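Local coordinates for protein probable transcriptional regulator (Pseudomonas aeruginosa PAO1, PDB 2GEN) that probably binds DNA as a TetR-family transcriptional regulator, using a predicted helix-turn-helix motif, at residues E31-R36 / G42-H47; D93-N98 / R166-G171. All coordinates share one frame; numbering follows the deposited sequence.

Contact 1: residues E31-R36 / G42-H47; sequences EMIRDR and GSLYHH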
loop_
_atom_site.group_PDB
_atom_site.type_symbol
_atom_site.label_atom_id
_atom_site.label_comp_id
_atom_site.label_asym_id
_atom_site.label_seq_id
_atom_site.Cartn_x
_atom_site.Cartn_y
_atom_site.Cartn_z
ATOM N N GLU A 31 15.209 10.650 -25.282
ATOM C CA GLU A 31 16.105 11.787 -25.478
ATOM C C GLU A 31 16.490 12.456 -24.158
ATOM O O GLU A 31 17.664 12.761 -23.924
ATOM C CB GLU A 31 15.478 12.821 -26.428
ATOM C CG GLU A 31 15.475 12.391 -27.898
ATOM C CD GLU A 31 14.315 11.470 -28.293
ATOM O OE1 GLU A 31 13.356 11.233 -27.503
ATOM O OE2 GLU A 31 14.367 10.980 -29.438
HETATM N N MSE A 32 15.498 12.672 -23.297
HETATM C CA MSE A 32 15.730 13.283 -21.980
HETATM C C MSE A 32 16.696 12.443 -21.130
HETATM O O MSE A 32 17.528 12.991 -20.406
HETATM C CB MSE A 32 14.406 13.510 -21.253
HETATM C CG MSE A 32 13.519 14.470 -21.993
HETATM SE SE MSE A 32 11.806 14.730 -21.200
HETATM C CE MSE A 32 10.950 15.765 -22.636
ATOM N N ILE A 33 16.595 11.121 -21.261
ATOM C CA ILE A 33 17.453 10.168 -20.527
ATOM C C ILE A 33 18.891 10.222 -21.038
ATOM O O ILE A 33 19.835 10.254 -20.243
ATOM C CB ILE A 33 16.872 8.707 -20.532
ATOM C CG1 ILE A 33 15.460 8.703 -19.914
ATOM C CG2 ILE A 33 17.811 7.724 -19.799
ATOM C CD1 ILE A 33 14.687 7.378 -20.034
ATOM N N ARG A 34 19.077 10.274 -22.358
ATOM C CA ARG A 34 20.443 10.436 -22.870
ATOM C C ARG A 34 21.056 11.774 -22.450
ATOM O O ARG A 34 22.242 11.826 -22.135
ATOM C CB ARG A 34 20.560 10.205 -24.390
ATOM C CG ARG A 34 19.747 11.103 -25.243
ATOM C CD ARG A 34 20.569 11.772 -26.378
ATOM N NE ARG A 34 19.954 13.068 -26.602
ATOM C CZ ARG A 34 19.261 13.429 -27.677
ATOM N NH1 ARG A 34 19.143 12.619 -28.722
ATOM N NH2 ARG A 34 18.716 14.639 -27.700
ATOM N N ASP A 35 20.253 12.836 -22.408
ATOM C CA ASP A 35 20.769 14.165 -22.069
ATOM C C ASP A 35 21.136 14.284 -20.584
ATOM O O ASP A 35 22.145 14.915 -20.223
ATOM C CB ASP A 35 19.771 15.268 -22.450
ATOM C CG ASP A 35 19.556 15.389 -23.971
ATOM O OD1 ASP A 35 20.376 14.868 -24.768
ATOM O OD2 ASP A 35 18.556 16.021 -24.363
ATOM N N ARG A 36 20.319 13.681 -19.725
ATOM C CA ARG A 36 20.653 13.637 -18.303
ATOM C C ARG A 36 21.774 12.655 -17.988
ATOM O O ARG A 36 22.585 12.918 -17.101
ATOM C CB ARG A 36 19.431 13.332 -17.440
ATOM C CG ARG A 36 19.656 13.704 -15.981
ATOM C CD ARG A 36 18.376 13.660 -15.212
ATOM N NE ARG A 36 17.422 14.681 -15.636
ATOM C CZ ARG A 36 16.924 15.622 -14.842
ATOM N NH1 ARG A 36 17.288 15.692 -13.564
ATOM N NH2 ARG A 36 16.053 16.493 -15.331
ATOM N N GLY A 42 22.353 4.995 -28.848
ATOM C CA GLY A 42 22.917 3.671 -29.112
ATOM C C GLY A 42 23.323 2.946 -27.826
ATOM O O GLY A 42 23.013 1.765 -27.638
ATOM N N SER A 43 23.998 3.671 -26.943
ATOM C CA SER A 43 24.447 3.118 -25.662
ATOM C C SER A 43 23.281 2.700 -24.741
ATOM O O SER A 43 23.312 1.617 -24.139
ATOM C CB SER A 43 25.366 4.114 -24.967
ATOM O OG SER A 43 25.846 3.574 -23.762
ATOM N N LEU A 44 22.259 3.549 -24.645
ATOM C CA LEU A 44 21.068 3.250 -23.863
ATOM C C LEU A 44 20.408 1.967 -24.344
ATOM O O LEU A 44 19.911 1.163 -23.547
ATOM C CB LEU A 44 20.079 4.414 -23.931
ATOM C CG LEU A 44 20.458 5.739 -23.260
ATOM C CD1 LEU A 44 19.392 6.805 -23.491
ATOM C CD2 LEU A 44 20.659 5.531 -21.751
ATOM N N TYR A 45 20.412 1.760 -25.657
ATOM C CA TYR A 45 19.883 0.535 -26.221
ATOM C C TYR A 45 20.820 -0.659 -25.975
ATOM O O TYR A 45 20.347 -1.779 -25.747
ATOM C CB TYR A 45 19.566 0.717 -27.722
ATOM C CG TYR A 45 18.144 1.168 -28.002
ATOM C CD1 TYR A 45 17.794 2.521 -27.944
ATOM C CD2 TYR A 45 17.147 0.240 -28.302
ATOM C CE1 TYR A 45 16.476 2.941 -28.197
ATOM C CE2 TYR A 45 15.835 0.645 -28.565
ATOM C CZ TYR A 45 15.509 2.005 -28.517
ATOM O OH TYR A 45 14.203 2.397 -28.774
ATOM N N HIS A 46 22.134 -0.426 -26.019
ATOM C CA HIS A 46 23.099 -1.512 -25.830
ATOM C C HIS A 46 23.027 -2.073 -24.412
ATOM O O HIS A 46 22.921 -3.289 -24.222
ATOM C CB HIS A 46 24.534 -1.078 -26.160
ATOM C CG HIS A 46 25.518 -2.209 -26.119
ATOM N ND1 HIS A 46 26.473 -2.331 -25.131
ATOM C CD2 HIS A 46 25.677 -3.285 -26.929
ATOM C CE1 HIS A 46 27.185 -3.425 -25.341
ATOM N NE2 HIS A 46 26.721 -4.025 -26.421
ATOM N N HIS A 47 23.068 -1.172 -23.433
ATOM C CA HIS A 47 22.971 -1.547 -22.019
ATOM C C HIS A 47 21.604 -2.116 -21.688
ATOM O O HIS A 47 21.508 -3.185 -21.068
ATOM C CB HIS A 47 23.275 -0.354 -21.119
ATOM C CG HIS A 47 24.682 0.137 -21.227
ATOM N ND1 HIS A 47 25.774 -0.673 -20.995
ATOM C CD2 HIS A 47 25.177 1.358 -21.542
ATOM C CE1 HIS A 47 26.882 0.031 -21.159
ATOM N NE2 HIS A 47 26.547 1.266 -21.488
#
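Leu44 reaches from helix 41-47 to helix 30-37 and ends between Ile33 and Arg34. Its CG lies anti to its own carbonyl carbon (chi1 -68°), and this carries both methyls across the gap. Leu44 CD1 does the closer touching: it lies 3.7 Å from Arg34 N and also 3.7 Å from Arg34 CB, against the backbone of the helix. Leu44 CD2 meets Ile33 CG2 at 4.1 Å. Leu44 CD1 is as near to the same Ile33 methyl, so the fork of the leucine straddles it. The two side chains run at a slant to each other. The buried part is mainly apolar. Ile30 and Ser37 of helix 30-37, Ala39 of the turn and Ile12 of helix 9-23 also pack on Leu44.

The outer side is polar and looser. Arg34 gives only its root to the contact, and its chain then bends away from Leu44. Arg34 NE binds Asp35 OD1 in a salt bridge of 2.6 Å, nearly straight at 175°. The acid lies close to the guanidinium plane, while the N-H comes from above the carboxylate plane. Glu31 CB sits over one guanidinium face, near its rim. Asp35 and Glu31 are both exposed.

The two helices and the short turn joining them belong to the predicted helix-turn-helix of the TetR family, with Leu44 in the core between its helices.

Contact 2: residues D93-N98 / R166-G171; sequences DWVVAN and RQWLAG
Val95 of helix 80-97 meets Trp168 and Leu169 near the C-terminal end of helix 150-169. From CA, the Val95 CB points toward the other helix and splits into two methyls. CG1 is the branch that reaches the other segment. It stands anti to the backbone N (chi1 165°), which turns it to the six-membered ring of Trp168. Val95 CG1 lies 3.8 Å from Trp168 CZ3 and 4.2 Å from Trp168 CE3, an oblique approach to the indole. The same methyl, Val95 CG1, is 4.3 Å from Leu169 CD2, a looser touch. The valine and the indole run past one another, pointing opposite ways, and the methyl meets the CE3-CZ3 side of the six-membered ring.

Both segments hold a helix end. Asn98 ND2 donates to Trp94 O at 3.0 Å, in the carbonyl plane and on a lone pair. The same Asn98 ND2 also lies 3.4 Å above the plane of the Trp94 ring, offset toward its rim. The bond holds the amide back against the last turn of its helix. In the 166-171 segment, Gly171 has positive phi and closes a Schellman motif after helix 150-169.

The contact joins helix 80-97 to helix 150-169, consistent with the helical C-terminal domain of TetR-family regulators. Leu177, from a loop, packs on both Val95 and Trp168. Helix 99-114 packs beside Leu169 through Ala102 and Leu106. Arg166, one turn before Ala170, packs on Arg166 of the second subunit.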
loop_
_atom_site.group_PDB
_atom_site.type_symbol
_atom_site.label_atom_id
_atom_site.label_comp_id
_atom_site.label_asym_id
_atom_site.label_seq_id
_atom_site.Cartn_x
_atom_site.Cartn_y
_atom_site.Cartn_z
ATOM N N ASP A 93 15.126 2.694 5.944
ATOM C CA ASP A 93 16.410 3.373 5.595
ATOM C C ASP A 93 16.533 3.554 4.099
ATOM O O ASP A 93 16.973 4.598 3.655
ATOM C CB ASP A 93 17.577 2.586 6.132
ATOM C CG ASP A 93 17.638 2.624 7.648
ATOM O OD1 ASP A 93 16.875 3.427 8.271
ATOM O OD2 ASP A 93 18.459 1.881 8.247
ATOM N N TRP A 94 16.180 2.514 3.318
ATOM C CA TRP A 94 16.262 2.582 1.875
ATOM C C TRP A 94 15.313 3.684 1.319
ATOM O O TRP A 94 15.703 4.481 0.436
ATOM C CB TRP A 94 15.988 1.202 1.236
ATOM C CG TRP A 94 16.237 1.247 -0.263
ATOM C CD1 TRP A 94 17.447 1.019 -0.933
ATOM C CD2 TRP A 94 15.285 1.576 -1.257
ATOM N NE1 TRP A 94 17.255 1.180 -2.297
ATOM C CE2 TRP A 94 15.945 1.513 -2.520
ATOM C CE3 TRP A 94 13.922 1.903 -1.220
ATOM C CZ2 TRP A 94 15.269 1.786 -3.731
ATOM C CZ3 TRP A 94 13.252 2.154 -2.437
ATOM C CH2 TRP A 94 13.943 2.095 -3.655
ATOM N N VAL A 95 14.097 3.761 1.876
ATOM C CA VAL A 95 13.138 4.781 1.437
ATOM C C VAL A 95 13.681 6.183 1.785
ATOM O O VAL A 95 13.625 7.080 0.941
ATOM C CB VAL A 95 11.786 4.559 2.087
ATOM C CG1 VAL A 95 10.875 5.812 1.933
ATOM C CG2 VAL A 95 11.156 3.259 1.523
ATOM N N VAL A 96 14.184 6.350 3.002
ATOM C CA VAL A 96 14.663 7.693 3.452
ATOM C C VAL A 96 15.823 8.176 2.529
ATOM O O VAL A 96 15.908 9.367 2.208
ATOM C CB VAL A 96 15.072 7.697 4.934
ATOM C CG1 VAL A 96 15.846 9.012 5.273
ATOM C CG2 VAL A 96 13.830 7.566 5.815
ATOM N N ALA A 97 16.692 7.240 2.142
ATOM C CA ALA A 97 17.859 7.471 1.269
ATOM C C ALA A 97 17.486 7.654 -0.198
ATOM O O ALA A 97 18.231 8.284 -0.977
ATOM C CB ALA A 97 18.819 6.328 1.384
ATOM N N ASN A 98 16.351 7.071 -0.578
ATOM C CA ASN A 98 15.916 6.999 -1.983
ATOM C C ASN A 98 14.419 7.340 -2.163
ATOM O O ASN A 98 13.672 6.520 -2.690
ATOM C CB ASN A 98 16.237 5.615 -2.605
ATOM C CG ASN A 98 17.694 5.198 -2.476
ATOM O OD1 ASN A 98 18.513 5.500 -3.348
ATOM N ND2 ASN A 98 18.033 4.469 -1.401
ATOM N N ARG A 166 4.252 5.071 2.365
ATOM C CA ARG A 166 3.277 5.543 1.365
ATOM C C ARG A 166 2.702 6.941 1.745
ATOM O O ARG A 166 2.755 7.892 0.940
ATOM C CB ARG A 166 2.174 4.476 1.205
ATOM C CG ARG A 166 1.371 4.556 -0.062
ATOM C CD ARG A 166 0.399 3.335 -0.241
ATOM N NE ARG A 166 0.969 2.115 -0.823
ATOM C CZ ARG A 166 1.140 1.889 -2.134
ATOM N NH1 ARG A 166 0.831 2.819 -3.033
ATOM N NH2 ARG A 166 1.657 0.736 -2.547
ATOM N N GLN A 167 2.236 7.086 2.989
ATOM C CA GLN A 167 1.647 8.352 3.462
ATOM C C GLN A 167 2.674 9.459 3.504
ATOM O O GLN A 167 2.401 10.600 3.109
ATOM C CB GLN A 167 1.058 8.157 4.854
ATOM C CG GLN A 167 -0.059 7.082 4.894
ATOM C CD GLN A 167 -1.194 7.422 3.939
ATOM O OE1 GLN A 167 -1.368 6.767 2.909
ATOM N NE2 GLN A 167 -1.949 8.470 4.263
ATOM N N TRP A 168 3.862 9.126 4.003
ATOM C CA TRP A 168 4.949 10.097 4.115
ATOM C C TRP A 168 5.388 10.641 2.760
ATOM O O TRP A 168 5.548 11.859 2.583
ATOM C CB TRP A 168 6.131 9.465 4.853
ATOM C CG TRP A 168 7.318 10.378 4.965
ATOM C CD1 TRP A 168 7.444 11.480 5.779
ATOM C CD2 TRP A 168 8.566 10.241 4.271
ATOM N NE1 TRP A 168 8.696 12.036 5.617
ATOM C CE2 TRP A 168 9.402 11.295 4.696
ATOM C CE3 TRP A 168 9.057 9.329 3.324
ATOM C CZ2 TRP A 168 10.704 11.467 4.192
ATOM C CZ3 TRP A 168 10.373 9.493 2.832
ATOM C CH2 TRP A 168 11.170 10.548 3.265
ATOM N N LEU A 169 5.600 9.747 1.806
ATOM C CA LEU A 169 6.025 10.123 0.467
ATOM C C LEU A 169 5.002 10.994 -0.244
ATOM O O LEU A 169 5.365 11.865 -1.038
ATOM C CB LEU A 169 6.294 8.876 -0.368
ATOM C CG LEU A 169 7.558 8.089 0.028
ATOM C CD1 LEU A 169 7.470 6.658 -0.540
ATOM C CD2 LEU A 169 8.883 8.795 -0.381
ATOM N N ALA A 170 3.726 10.742 0.047
ATOM C CA ALA A 170 2.626 11.503 -0.556
ATOM C C ALA A 170 2.369 12.828 0.177
ATOM O O ALA A 170 1.443 13.565 -0.177
ATOM C CB ALA A 170 1.362 10.633 -0.572
ATOM N N GLY A 171 3.189 13.131 1.176
ATOM C CA GLY A 171 3.056 14.352 1.989
ATOM C C GLY A 171 1.802 14.364 2.853
ATOM O O GLY A 171 1.167 15.411 3.028
#

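From the N terminus, the chain runs through helix 9-23 and then reaches contact 1. This contact closes a very short loop: five residues separate its segments, and it ties helix 30-37 to helix 41-47. The chain then follows helix 51-76 into helix 80-97, where contact 2 begins. Contact 2 closes a much longer loop of 67 residues, mostly helical, and ties helix 80-97 to helix 150-169. The two contacts are in series and neither nest nor cross. The centres of contact 1 and contact 2 are about 28 Å apart, and the nearest atoms of contact 1 and contact 2 about 14 Å. Contact 1 lies in the predicted DNA-binding motif, contact 2 nearer the centre of the chain.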